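Local coordinates for succinylglutamate desuccinylase (Vibrio parahaemolyticus, PDB 2BCO), which probably hydrolyses N-succinylglutamate to succinate and glutamate with the help of one zinc ion, the last step of arginine breakdown by the succinyltransferase pathway, at residues K125-A128 with I129-L133. Residues are numbered along the deposited sequence; the frame is centred on the assembly and turned at random.
Sequences KELA and IADTL
Ile129 sets the CG1 of its longer branch against the carbonyl oxygen of Lys125, one turn earlier in the helix. Its CB lies 3.4 Å from Glu126 O. From there CG1, placed beside the backbone N and anti to the carbonyl carbon (chi1 -58°), comes within 3.0 Å of Lys125 O, while CD1 at the tip stays 3.9 Å from that same oxygen. CG2 takes the other course, anti to the backbone N. Lys125 O also accepts the amide of Ile129, so the oxygen meets both the N-H and the branch of one residue.

The next three rungs follow the same i to i+4 pattern: Ala130 N, Asp131 N and Thr132 N bind Glu126 O, Leu127 O and Ala128 O. Thr132 OG1 lies 3.3 Å from Ala128 O, a weak bond at most. On another face Leu127 CD2 rests 3.6 Å from Asp131 OD1, the two side chains crossing at a slant.

The carboxylate of Glu126, its side chain about 12 Å from the zinc ion, receives the backbone N-H groups of Leu108, Glu109 and Glu110 and His97 NE2, while Ala130 and Leu133 pack on Phe116. This is the N-terminal part of helix 125-141 in the catalytic domain, which comes after helix 98-102 and the long loop behind it and leads on to strand 149-157, the carrier of the zinc ligand His155.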
loop_
_atom_site.group_PDB
_atom_site.type_symbol
_atom_site.label_atom_id
_atom_site.label_comp_id
_atom_site.label_asym_id
_atom_site.label_seq_id
_atom_site.Cartn_x
_atom_site.Cartn_y
_atom_site.Cartn_z
ATOM N N LYS A 125 18.035 7.542 7.905
ATOM C CA LYS A 125 18.256 6.347 7.091
ATOM C C LYS A 125 17.091 6.209 6.110
ATOM O O LYS A 125 17.279 5.876 4.943
ATOM C CB LYS A 125 18.322 5.087 7.957
ATOM C CG LYS A 125 19.528 4.985 8.853
ATOM C CD LYS A 125 19.602 3.609 9.514
ATOM C CE LYS A 125 20.757 3.526 10.512
ATOM N NZ LYS A 125 22.061 3.891 9.885
ATOM N N GLU A 126 15.881 6.474 6.586
ATOM C CA GLU A 126 14.706 6.355 5.732
ATOM C C GLU A 126 14.651 7.396 4.600
ATOM O O GLU A 126 14.116 7.120 3.521
ATOM C CB GLU A 126 13.440 6.410 6.590
ATOM C CG GLU A 126 13.175 5.136 7.411
ATOM C CD GLU A 126 14.025 5.007 8.687
ATOM O OE1 GLU A 126 14.481 6.038 9.228
ATOM O OE2 GLU A 126 14.214 3.866 9.165
ATOM N N LEU A 127 15.224 8.578 4.829
ATOM C CA LEU A 127 15.212 9.615 3.802
ATOM C C LEU A 127 15.984 9.126 2.577
ATOM O O LEU A 127 15.502 9.215 1.440
ATOM C CB LEU A 127 15.849 10.912 4.322
ATOM C CG LEU A 127 15.221 12.248 3.883
ATOM C CD1 LEU A 127 16.296 13.338 3.869
ATOM C CD2 LEU A 127 14.599 12.130 2.510
ATOM N N ALA A 128 17.185 8.616 2.827
ATOM C CA ALA A 128 18.044 8.099 1.772
ATOM C C ALA A 128 17.355 6.955 1.036
ATOM O O ALA A 128 17.492 6.822 -0.181
ATOM C CB ALA A 128 19.370 7.620 2.360
ATOM N N ILE A 129 16.619 6.132 1.780
ATOM C CA ILE A 129 15.895 5.013 1.195
ATOM C C ILE A 129 14.811 5.573 0.268
ATOM O O ILE A 129 14.709 5.185 -0.893
ATOM C CB ILE A 129 15.198 4.140 2.282
ATOM C CG1 ILE A 129 16.224 3.612 3.287
ATOM C CG2 ILE A 129 14.470 2.979 1.625
ATOM C CD1 ILE A 129 17.283 2.738 2.682
ATOM N N ALA A 130 13.998 6.483 0.797
ATOM C CA ALA A 130 12.931 7.089 0.013
ATOM C C ALA A 130 13.531 7.692 -1.263
ATOM O O ALA A 130 12.952 7.584 -2.350
ATOM C CB ALA A 130 12.224 8.166 0.835
ATOM N N ASP A 131 14.697 8.323 -1.119
ATOM C CA ASP A 131 15.382 8.930 -2.248
ATOM C C ASP A 131 15.652 7.858 -3.311
ATOM O O ASP A 131 15.457 8.093 -4.506
ATOM C CB ASP A 131 16.694 9.573 -1.780
ATOM C CG ASP A 131 16.577 11.084 -1.576
ATOM O OD1 ASP A 131 15.684 11.544 -0.839
ATOM O OD2 ASP A 131 17.396 11.820 -2.163
ATOM N N THR A 132 16.094 6.682 -2.871
ATOM C CA THR A 132 16.354 5.581 -3.794
ATOM C C THR A 132 15.057 5.030 -4.401
ATOM O O THR A 132 15.026 4.664 -5.572
ATOM C CB THR A 132 17.083 4.403 -3.102
ATOM O OG1 THR A 132 18.378 4.833 -2.659
ATOM C CG2 THR A 132 17.243 3.229 -4.069
ATOM N N LEU A 133 13.991 4.968 -3.607
ATOM C CA LEU A 133 12.723 4.446 -4.106
ATOM C C LEU A 133 12.145 5.318 -5.224
ATOM O O LEU A 133 11.571 4.804 -6.190
ATOM C CB LEU A 133 11.718 4.297 -2.956
ATOM C CG LEU A 133 12.136 3.255 -1.899
ATOM C CD1 LEU A 133 11.190 3.289 -0.711
ATOM C CD2 LEU A 133 12.152 1.862 -2.523
#